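Local coordinates for protein membrane-bound lytic murein transglycosylase (Agrobacterium tumefaciens, PDB 2PNW) that probably cleaves the glycosidic bond between N-acetylmuramic acid and N-acetylglucosamine in bacterial cell-wall peptidoglycan, as other MltA-family lytic transglycosylases do, at residues Pro157-Arg160 against Ala161-Gly165; Val181-Phe184 against Phe185-Gln189; His309-Gly313 against Lys314-Arg318. One frame throughout, in Å; residues are numbered along the deposited sequence.

Contact 1 (Pro157-Arg160 against Ala161-Gly165)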
ATOM      1  N   PRO A 157      -6.269 -22.445   4.029  1.00 17.99           N
ATOM      2  CA  PRO A 157      -7.678 -22.037   4.211  1.00 17.30           C
ATOM      3  C   PRO A 157      -7.948 -20.568   3.818  1.00 16.84           C
ATOM      4  O   PRO A 157      -7.030 -19.742   3.850  1.00 17.03           O
ATOM      5  CB  PRO A 157      -7.870 -22.219   5.709  1.00 17.75           C
ATOM      6  CG  PRO A 157      -7.007 -23.378   6.034  1.00 20.55           C
ATOM      7  CD  PRO A 157      -5.761 -23.154   5.232  1.00 16.79           C
ATOM      8  N   ASP A 158      -9.190 -20.246   3.445  1.00 15.74           N
ATOM      9  CA  ASP A 158      -9.539 -18.871   3.060  1.00 15.62           C
ATOM     10  C   ASP A 158     -10.079 -18.068   4.242  1.00 14.30           C
ATOM     11  O   ASP A 158     -10.183 -18.592   5.329  1.00 14.60           O
ATOM     12  CB  ASP A 158     -10.531 -18.842   1.859  1.00 15.92           C
ATOM     13  CG  ASP A 158     -11.881 -19.458   2.183  1.00 18.49           C
ATOM     14  OD1 ASP A 158     -12.146 -19.850   3.342  1.00 16.59           O
ATOM     15  OD2 ASP A 158     -12.702 -19.537   1.249  1.00 21.87           O
ATOM     16  N   ARG A 159     -10.397 -16.796   4.008  1.00 13.64           N
ATOM     17  CA  ARG A 159     -10.864 -15.899   5.059  1.00 14.09           C
ATOM     18  C   ARG A 159     -12.026 -16.527   5.846  1.00 14.02           C
ATOM     19  O   ARG A 159     -12.040 -16.532   7.098  1.00 13.59           O
ATOM     20  CB  ARG A 159     -11.296 -14.560   4.430  1.00 12.40           C
ATOM     21  CG  ARG A 159     -11.919 -13.552   5.431  1.00 12.33           C
ATOM     22  CD  ARG A 159     -12.268 -12.241   4.762  1.00 13.94           C
ATOM     23  NE  ARG A 159     -11.082 -11.533   4.286  1.00 16.00           N
ATOM     24  CZ  ARG A 159     -10.244 -10.865   5.091  1.00 13.84           C
ATOM     25  NH1 ARG A 159     -10.488 -10.813   6.405  1.00 13.76           N
ATOM     26  NH2 ARG A 159      -9.187 -10.248   4.568  1.00 15.16           N
ATOM     27  N   ARG A 160     -12.986 -17.117   5.122  1.00 14.62           N
ATOM     28  CA  ARG A 160     -14.138 -17.718   5.834  1.00 15.04           C
ATOM     29  C   ARG A 160     -13.693 -18.793   6.823  1.00 15.24           C
ATOM     30  O   ARG A 160     -14.134 -18.808   7.996  1.00 15.81           O
ATOM     31  CB  ARG A 160     -15.147 -18.322   4.846  1.00 15.37           C
ATOM     32  CG  ARG A 160     -16.298 -19.044   5.564  1.00 16.44           C
ATOM     33  CD  ARG A 160     -17.379 -19.445   4.564  1.00 16.39           C
ATOM     34  NE  ARG A 160     -18.458 -20.148   5.269  1.00 22.32           N
ATOM     35  CZ  ARG A 160     -19.689 -20.324   4.784  1.00 24.11           C
ATOM     36  NH1 ARG A 160     -20.012 -19.853   3.578  1.00 21.46           N
ATOM     37  NH2 ARG A 160     -20.594 -20.988   5.505  1.00 22.17           N
ATOM     38  N   ALA A 161     -12.840 -19.711   6.357  1.00 15.56           N
ATOM     39  CA  ALA A 161     -12.414 -20.833   7.195  1.00 15.79           C
ATOM     40  C   ALA A 161     -11.648 -20.321   8.431  1.00 15.69           C
ATOM     41  O   ALA A 161     -11.775 -20.850   9.538  1.00 15.64           O
ATOM     42  CB  ALA A 161     -11.568 -21.799   6.397  1.00 15.55           C
ATOM     43  N   ILE A 162     -10.873 -19.269   8.231  1.00 15.74           N
ATOM     44  CA  ILE A 162     -10.104 -18.668   9.347  1.00 15.81           C
ATOM     45  C   ILE A 162     -11.056 -17.965  10.336  1.00 16.09           C
ATOM     46  O   ILE A 162     -11.000 -18.214  11.559  1.00 16.92           O
ATOM     47  CB  ILE A 162      -8.989 -17.754   8.826  1.00 15.32           C
ATOM     48  CG1 ILE A 162      -8.020 -18.592   7.939  1.00 14.69           C
ATOM     49  CG2 ILE A 162      -8.248 -17.064  10.005  1.00 14.97           C
ATOM     50  CD1 ILE A 162      -7.221 -17.688   6.955  1.00 15.36           C
ATOM     51  N   ASP A 163     -11.974 -17.159   9.809  1.00 16.15           N
ATOM     52  CA  ASP A 163     -13.007 -16.511  10.631  1.00 17.80           C
ATOM     53  C   ASP A 163     -13.866 -17.526  11.396  1.00 19.42           C
ATOM     54  O   ASP A 163     -14.332 -17.222  12.499  1.00 20.67           O
ATOM     55  CB  ASP A 163     -13.936 -15.618   9.796  1.00 17.71           C
ATOM     56  CG  ASP A 163     -13.290 -14.309   9.383  1.00 17.73           C
ATOM     57  OD1 ASP A 163     -12.166 -13.996   9.859  1.00 18.56           O
ATOM     58  OD2 ASP A 163     -13.930 -13.535   8.623  1.00 19.42           O
ATOM     59  N   GLU A 164     -14.066 -18.713  10.826  1.00 19.36           N
ATOM     60  CA  GLU A 164     -14.871 -19.776  11.467  1.00 21.53           C
ATOM     61  C   GLU A 164     -14.062 -20.609  12.472  1.00 22.08           C
ATOM     62  O   GLU A 164     -14.604 -21.520  13.131  1.00 22.33           O
ATOM     63  CB  GLU A 164     -15.507 -20.692  10.411  1.00 22.12           C
ATOM     64  CG  GLU A 164     -16.589 -20.028   9.566  1.00 22.28           C
ATOM     65  CD  GLU A 164     -17.111 -20.964   8.459  1.00 23.31           C
ATOM     66  OE1 GLU A 164     -16.372 -21.878   7.991  1.00 28.40           O
ATOM     67  OE2 GLU A 164     -18.249 -20.747   8.034  1.00 26.69           O
ATOM     68  N   GLY A 165     -12.762 -20.312  12.592  1.00 21.26           N
ATOM     69  CA  GLY A 165     -11.965 -20.830  13.719  1.00 20.59           C
ATOM     70  C   GLY A 165     -10.844 -21.835  13.463  1.00 20.70           C
ATOM     71  O   GLY A 165     -10.352 -22.463  14.412  1.00 20.69           O
TER
HETATM   72  O   HOH W   1     -12.826 -11.158   8.003  1.00 19.05           O
HETATM   73  O   HOH W   2     -19.431 -23.264   7.471  1.00 43.75           O
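The R160 guanidinium presents its edge to E164: NE donates to E164 OE2 at 2.8 Å, with the oxygen near the guanidinium plane but NE 49° out of that of the carboxylate. The two flat groups stand 82° apart, so one N-H of R160 makes the salt bridge and there is no paired, coplanar grip. Water 2 gives to E164 OE2 and accepts from R160 NH2 (3.2 Å). One residue earlier, R159 and D163 run side by side; water 1 accepts from R159 NH1 (2.9 Å) and donates to D163 OD2 (2.7 Å), an oxygen that also takes a bond from W253.

At the start of helix 159-163, D158 is the N-cap. Its chi1 of 64° folds the carboxylate back over the first turn, where OD1 accepts from A161 N at 3.1 Å; OD2 pairs with R256. P157 CB packs on A161 CB (3.8 Å), and I162 CG1 and CD1 lie against the carbonyl oxygens of P157 and D158. The short helix ends in a Schellman motif at G165, whose phi is positive.

Chemically, a carboxylate caps the N-terminal end, where the helix dipole would probably stabilise its negative charge, while the i to i+4 pair R160-E164 lies on the exposed side, its one direct bond supplemented by water 2.

Contact 2 (Val181-Phe184 against Phe185-Gln189)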
ATOM      1  N   VAL A 181     -15.700  -5.406  10.960  1.00 17.36           N
ATOM      2  CA  VAL A 181     -15.543  -4.543   9.807  1.00 17.19           C
ATOM      3  C   VAL A 181     -14.280  -3.679   9.923  1.00 16.98           C
ATOM      4  O   VAL A 181     -13.553  -3.488   8.941  1.00 16.55           O
ATOM      5  CB  VAL A 181     -16.806  -3.695   9.522  1.00 18.24           C
ATOM      6  CG1 VAL A 181     -16.510  -2.691   8.406  1.00 16.87           C
ATOM      7  CG2 VAL A 181     -17.953  -4.645   9.091  1.00 17.75           C
ATOM      8  N   ASP A 182     -14.008  -3.170  11.127  1.00 16.85           N
ATOM      9  CA  ASP A 182     -12.831  -2.334  11.306  1.00 16.17           C
ATOM     10  C   ASP A 182     -11.592  -3.198  11.043  1.00 15.02           C
ATOM     11  O   ASP A 182     -10.641  -2.737  10.388  1.00 14.37           O
ATOM     12  CB  ASP A 182     -12.776  -1.735  12.718  1.00 16.95           C
ATOM     13  CG  ASP A 182     -13.752  -0.547  12.914  1.00 20.74           C
ATOM     14  OD1 ASP A 182     -14.309  -0.057  11.926  1.00 25.92           O
ATOM     15  OD2 ASP A 182     -13.951  -0.113  14.069  1.00 23.80           O
ATOM     16  N   LEU A 183     -11.598  -4.433  11.548  1.00 14.06           N
ATOM     17  CA  LEU A 183     -10.471  -5.337  11.292  1.00 14.17           C
ATOM     18  C   LEU A 183     -10.339  -5.687   9.802  1.00 14.94           C
ATOM     19  O   LEU A 183      -9.225  -5.754   9.255  1.00 14.40           O
ATOM     20  CB  LEU A 183     -10.596  -6.597  12.141  1.00 14.43           C
ATOM     21  CG  LEU A 183      -9.524  -7.662  11.894  1.00 15.39           C
ATOM     22  CD1 LEU A 183      -8.098  -7.109  12.117  1.00 16.88           C
ATOM     23  CD2 LEU A 183      -9.818  -8.826  12.817  1.00 17.39           C
ATOM     24  N   PHE A 184     -11.470  -5.954   9.135  1.00 14.78           N
ATOM     25  CA  PHE A 184     -11.437  -6.143   7.677  1.00 14.53           C
ATOM     26  C   PHE A 184     -10.729  -5.007   6.954  1.00 15.16           C
ATOM     27  O   PHE A 184      -9.860  -5.238   6.086  1.00 14.85           O
ATOM     28  CB  PHE A 184     -12.871  -6.373   7.101  1.00 14.40           C
ATOM     29  CG  PHE A 184     -12.873  -6.741   5.627  1.00 12.82           C
ATOM     30  CD1 PHE A 184     -12.805  -8.075   5.233  1.00 12.96           C
ATOM     31  CD2 PHE A 184     -12.903  -5.751   4.649  1.00 13.85           C
ATOM     32  CE1 PHE A 184     -12.835  -8.431   3.871  1.00 14.01           C
ATOM     33  CE2 PHE A 184     -12.914  -6.094   3.274  1.00 14.11           C
ATOM     34  CZ  PHE A 184     -12.865  -7.454   2.900  1.00 14.01           C
ATOM     35  N   PHE A 185     -11.089  -3.764   7.272  1.00 16.10           N
ATOM     36  CA  PHE A 185     -10.432  -2.631   6.626  1.00 16.85           C
ATOM     37  C   PHE A 185      -8.934  -2.499   6.956  1.00 16.15           C
ATOM     38  O   PHE A 185      -8.172  -2.013   6.136  1.00 16.60           O
ATOM     39  CB  PHE A 185     -11.175  -1.340   6.925  1.00 18.51           C
ATOM     40  CG  PHE A 185     -12.325  -1.095   5.982  1.00 21.66           C
ATOM     41  CD1 PHE A 185     -12.144  -0.317   4.840  1.00 25.93           C
ATOM     42  CD2 PHE A 185     -13.572  -1.671   6.219  1.00 22.92           C
ATOM     43  CE1 PHE A 185     -13.201  -0.095   3.947  1.00 27.72           C
ATOM     44  CE2 PHE A 185     -14.640  -1.456   5.338  1.00 24.76           C
ATOM     45  CZ  PHE A 185     -14.468  -0.658   4.215  1.00 24.08           C
ATOM     46  N   VAL A 186      -8.539  -2.931   8.144  1.00 15.64           N
ATOM     47  CA  VAL A 186      -7.097  -3.083   8.468  1.00 15.36           C
ATOM     48  C   VAL A 186      -6.404  -4.105   7.529  1.00 15.26           C
ATOM     49  O   VAL A 186      -5.312  -3.855   7.028  1.00 16.02           O
ATOM     50  CB  VAL A 186      -6.921  -3.445   9.961  1.00 15.23           C
ATOM     51  CG1 VAL A 186      -5.491  -3.959  10.261  1.00 13.99           C
ATOM     52  CG2 VAL A 186      -7.294  -2.211  10.819  1.00 15.08           C
ATOM     53  N   HIS A 187      -7.036  -5.244   7.263  1.00 14.83           N
ATOM     54  CA  HIS A 187      -6.501  -6.168   6.244  1.00 15.08           C
ATOM     55  C   HIS A 187      -6.327  -5.459   4.908  1.00 15.94           C
ATOM     56  O   HIS A 187      -5.313  -5.651   4.244  1.00 16.19           O
ATOM     57  CB  HIS A 187      -7.425  -7.384   6.046  1.00 14.96           C
ATOM     58  CG  HIS A 187      -7.346  -8.406   7.151  1.00 13.92           C
ATOM     59  ND1 HIS A 187      -7.165  -9.750   6.898  1.00 15.01           N
ATOM     60  CD2 HIS A 187      -7.393  -8.281   8.505  1.00 12.41           C
ATOM     61  CE1 HIS A 187      -7.125 -10.412   8.044  1.00 13.96           C
ATOM     62  NE2 HIS A 187      -7.270  -9.546   9.032  1.00 13.90           N
ATOM     63  N   VAL A 188      -7.310  -4.643   4.511  1.00 15.59           N
ATOM     64  CA  VAL A 188      -7.249  -3.945   3.224  1.00 15.70           C
ATOM     65  C   VAL A 188      -6.111  -2.924   3.194  1.00 16.20           C
ATOM     66  O   VAL A 188      -5.365  -2.837   2.191  1.00 16.60           O
ATOM     67  CB  VAL A 188      -8.609  -3.254   2.897  1.00 16.00           C
ATOM     68  CG1 VAL A 188      -8.547  -2.482   1.580  1.00 17.98           C
ATOM     69  CG2 VAL A 188      -9.721  -4.307   2.824  1.00 16.30           C
ATOM     70  N   GLN A 189      -5.962  -2.150   4.272  1.00 16.36           N
ATOM     71  CA  GLN A 189      -4.887  -1.135   4.316  1.00 16.88           C
ATOM     72  C   GLN A 189      -3.498  -1.804   4.416  1.00 17.38           C
ATOM     73  O   GLN A 189      -2.508  -1.286   3.851  1.00 18.41           O
ATOM     74  CB  GLN A 189      -5.059  -0.162   5.491  1.00 16.64           C
ATOM     75  CG  GLN A 189      -6.407   0.594   5.583  1.00 16.46           C
ATOM     76  CD  GLN A 189      -6.965   1.015   4.253  1.00 19.59           C
ATOM     77  OE1 GLN A 189      -6.443   1.910   3.602  1.00 20.58           O
ATOM     78  NE2 GLN A 189      -8.056   0.370   3.840  1.00 22.28           N
TER
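F184 reaches V188 one turn on, and its path out from the backbone is easily traced. CB leaves beside the amide of the next residue, 3.2 Å from F185 N. With CG anti to the backbone N (chi1 -173°) the ring lies beside the carbonyl carbon, where CG and CD2 pass F185 N. CD2 also looks toward the F185 ring, while CE2 meets V188 CG2 at 3.7 Å, the two side chains crossing at a slant. On the other side of the ring, CE1 packs against R159 of helix 159-163.

All this rides on alpha-helix 180-189 of the MltA-specific insert domain, a largely buried helix set between strands 96-109 and 259-263 and helices 159-163 and 234-243. Its i to i+4 bonds run unbroken across the contact, from F185 N to V181 O (3.0 Å) through V188 N to F184 O (3.1 Å), and F185 O carries the series on to Q189 N.

F185 lies alongside V181, the two reaching out in the same direction: CE2 touches V181 CG1 at 3.8 Å, and CD2 brings the ring edge to V181 O, which sits near the ring plane at 3.3 Å. R238 makes a cation-pi contact with this ring and a salt bridge to D182 OD1, tying the helix to 234-243. Round the helix, L183 CD1 meets the edge of the H187 imidazole, 3.9 Å from CD2, and V186 CG2 rests near D182 O. The H187 ring is further set edge-to-face with Y258 and F261, and Q189 OE1 accepts from Y102 N on strand 96-109.

Contact 3 (His309-Gly313 against Lys314-Arg318)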
ATOM      1  N   HIS A 309      -9.250  18.069  -1.497  1.00 31.74           N
ATOM      2  CA  HIS A 309      -9.425  17.975  -0.051  1.00 32.20           C
ATOM      3  C   HIS A 309      -8.188  17.524   0.728  1.00 32.49           C
ATOM      4  O   HIS A 309      -8.222  17.474   1.960  1.00 32.55           O
ATOM      5  CB  HIS A 309     -10.682  17.164   0.317  1.00 32.52           C
ATOM      6  CG  HIS A 309     -10.540  15.683   0.141  1.00 32.39           C
ATOM      7  ND1 HIS A 309     -10.724  15.060  -1.072  1.00 32.61           N
ATOM      8  CD2 HIS A 309     -10.284  14.699   1.034  1.00 34.11           C
ATOM      9  CE1 HIS A 309     -10.563  13.755  -0.927  1.00 33.65           C
ATOM     10  NE2 HIS A 309     -10.304  13.510   0.345  1.00 33.82           N
ATOM     11  N   LEU A 310      -7.098  17.228   0.015  1.00 32.53           N
ATOM     12  CA  LEU A 310      -5.802  16.977   0.666  1.00 33.27           C
ATOM     13  C   LEU A 310      -4.897  18.219   0.638  1.00 34.23           C
ATOM     14  O   LEU A 310      -3.763  18.177   1.111  1.00 33.91           O
ATOM     15  CB  LEU A 310      -5.075  15.775   0.032  1.00 32.64           C
ATOM     16  CG  LEU A 310      -5.872  14.483  -0.153  1.00 32.41           C
ATOM     17  CD1 LEU A 310      -4.997  13.380  -0.733  1.00 29.99           C
ATOM     18  CD2 LEU A 310      -6.482  14.046   1.178  1.00 31.63           C
ATOM     19  N   ASP A 311      -5.395  19.317   0.071  1.00 35.16           N
ATOM     20  CA  ASP A 311      -4.601  20.539  -0.053  1.00 36.42           C
ATOM     21  C   ASP A 311      -5.435  21.763   0.316  1.00 37.87           C
ATOM     22  O   ASP A 311      -5.220  22.851  -0.237  1.00 38.10           O
ATOM     23  CB  ASP A 311      -4.062  20.698  -1.481  1.00 35.89           C
ATOM     24  CG  ASP A 311      -2.950  19.710  -1.813  1.00 36.28           C
ATOM     25  OD1 ASP A 311      -3.259  18.574  -2.233  1.00 34.46           O
ATOM     26  OD2 ASP A 311      -1.768  20.092  -1.692  1.00 37.22           O
ATOM     27  N   ASP A 312      -6.389  21.573   1.235  1.00 39.22           N
ATOM     28  CA  ASP A 312      -7.276  22.652   1.719  1.00 40.73           C
ATOM     29  C   ASP A 312      -7.892  23.451   0.554  1.00 40.61           C
ATOM     30  O   ASP A 312      -7.808  24.684   0.516  1.00 41.53           O
ATOM     31  CB  ASP A 312      -6.512  23.555   2.709  1.00 41.08           C
ATOM     32  CG  ASP A 312      -7.408  24.582   3.423  1.00 44.29           C
ATOM     33  OD1 ASP A 312      -8.654  24.420   3.454  1.00 46.27           O
ATOM     34  OD2 ASP A 312      -6.840  25.563   3.966  1.00 46.08           O
ATOM     35  N   GLY A 313      -8.490  22.732  -0.396  1.00 40.15           N
ATOM     36  CA  GLY A 313      -9.192  23.333  -1.532  1.00 39.71           C
ATOM     37  C   GLY A 313      -8.369  23.554  -2.783  1.00 39.10           C
ATOM     38  O   GLY A 313      -8.922  23.820  -3.846  1.00 39.28           O
ATOM     39  N   LYS A 314      -7.045  23.452  -2.663  1.00 38.68           N
ATOM     40  CA  LYS A 314      -6.135  23.595  -3.811  1.00 37.98           C
ATOM     41  C   LYS A 314      -5.918  22.246  -4.521  1.00 36.65           C
ATOM     42  O   LYS A 314      -6.076  21.200  -3.897  1.00 36.57           O
ATOM     43  CB  LYS A 314      -4.792  24.162  -3.352  1.00 38.38           C
ATOM     44  CG  LYS A 314      -4.815  25.618  -2.891  1.00 41.06           C
ATOM     45  CD  LYS A 314      -3.393  26.053  -2.568  1.00 45.50           C
ATOM     46  CE  LYS A 314      -3.308  27.474  -2.050  1.00 48.56           C
ATOM     47  NZ  LYS A 314      -1.876  27.832  -1.762  1.00 49.89           N
ATOM     48  N   PRO A 315      -5.576  22.264  -5.833  1.00 35.34           N
ATOM     49  CA  PRO A 315      -5.320  21.016  -6.541  1.00 33.69           C
ATOM     50  C   PRO A 315      -4.114  20.236  -6.002  1.00 32.21           C
ATOM     51  O   PRO A 315      -3.110  20.824  -5.599  1.00 31.56           O
ATOM     52  CB  PRO A 315      -5.065  21.469  -7.982  1.00 34.29           C
ATOM     53  CG  PRO A 315      -4.698  22.908  -7.885  1.00 35.10           C
ATOM     54  CD  PRO A 315      -5.464  23.433  -6.727  1.00 35.33           C
ATOM     55  N   PHE A 316      -4.245  18.914  -5.990  1.00 30.20           N
ATOM     56  CA  PHE A 316      -3.167  18.009  -5.599  1.00 28.27           C
ATOM     57  C   PHE A 316      -2.093  18.015  -6.688  1.00 27.42           C
ATOM     58  O   PHE A 316      -2.368  17.682  -7.839  1.00 26.99           O
ATOM     59  CB  PHE A 316      -3.760  16.594  -5.438  1.00 28.08           C
ATOM     60  CG  PHE A 316      -2.803  15.582  -4.850  1.00 27.32           C
ATOM     61  CD1 PHE A 316      -2.829  15.309  -3.490  1.00 26.14           C
ATOM     62  CD2 PHE A 316      -1.901  14.887  -5.660  1.00 27.76           C
ATOM     63  CE1 PHE A 316      -1.962  14.363  -2.920  1.00 26.11           C
ATOM     64  CE2 PHE A 316      -1.025  13.933  -5.094  1.00 26.28           C
ATOM     65  CZ  PHE A 316      -1.066  13.682  -3.717  1.00 26.39           C
ATOM     66  N   ALA A 317      -0.879  18.409  -6.329  1.00 27.04           N
ATOM     67  CA  ALA A 317       0.246  18.404  -7.263  1.00 26.13           C
ATOM     68  C   ALA A 317       1.528  18.328  -6.458  1.00 24.94           C
ATOM     69  O   ALA A 317       2.034  19.351  -5.999  1.00 25.01           O
ATOM     70  CB  ALA A 317       0.241  19.675  -8.151  1.00 26.70           C
ATOM     71  N   ARG A 318       2.062  17.117  -6.290  1.00 23.34           N
ATOM     72  CA  ARG A 318       3.223  16.953  -5.420  1.00 22.60           C
ATOM     73  C   ARG A 318       4.096  15.796  -5.843  1.00 20.89           C
ATOM     74  O   ARG A 318       3.639  14.868  -6.509  1.00 20.79           O
ATOM     75  CB  ARG A 318       2.800  16.792  -3.949  1.00 22.26           C
ATOM     76  CG  ARG A 318       2.011  15.558  -3.630  1.00 23.32           C
ATOM     77  CD  ARG A 318       1.617  15.514  -2.151  1.00 24.52           C
ATOM     78  NE  ARG A 318       0.492  16.406  -1.830  1.00 26.15           N
ATOM     79  CZ  ARG A 318      -0.267  16.294  -0.732  1.00 29.64           C
ATOM     80  NH1 ARG A 318      -0.034  15.329   0.158  1.00 24.92           N
ATOM     81  NH2 ARG A 318      -1.266  17.146  -0.517  1.00 29.53           N
TER
HETATM   82  O   HOH W   3      -0.279  18.785  -3.407  1.00 29.31           O
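Charge first: D311 and R318 run antiparallel alongside one another, and R318 NH2 reaches both carboxylate oxygens, OD1 at 3.0 Å and OD2 at 3.2 Å. Both bonds are weak and bent, and the carboxylate and guanidinium planes stand 75° apart, so the salt bridge is a fork on one nitrogen. The bend of the R318 chain at chi3 (77°) turns the group back toward the turn.

Among the bonds to backbone and water, R318 NH2 also gives a weak one to L310 O (3.2 Å), at the guanidinium edge. D311-K314 is a type I' beta turn, closed by K314 N to D311 O at 3.1 Å; D312 and G313 at its corners both have positive phi. Water 3 is held by three partners: it donates to D311 OD2 (2.6 Å) and accepts from A317 N and R318 NE.

In the apolar part, L310 CD1 meets F316 CE1 at 3.9 Å. The same CE1 lies over the centre of one guanidinium face of R318, so one phenyl carbon covers that face. F316 itself packs on I302 of strand 299-304, the antiparallel partner of strand 316-324 in this 3D domain of the double-psi beta-barrel class.

Every guanidinium nitrogen therefore has a partner: NH1 gives to G284 O, NE to the water and NH2 to the turn. Individually weak bonds from NH2, taken together with these, fix the arginine's orientation and join the exposed turn to the start of its strand.

Each contact joins two adjoining pieces of one continuous run, so none closes a long loop; they follow in series along the chain, and none nests in or crosses another. Contact 1 comes first, on the short helix 159-163, and contact 2 follows on helix 180-189, with strand 173-177 between. These two touch through R159, which packs beside H187 and F184, joining the two helices within the MltA-specific insert domain. Contact 3 comes much later, at the turn entering strand 316-324 of the 3D domain. It touches neither: its centre is about 41 Å from that of contact 1 and about 27 Å from that of contact 2.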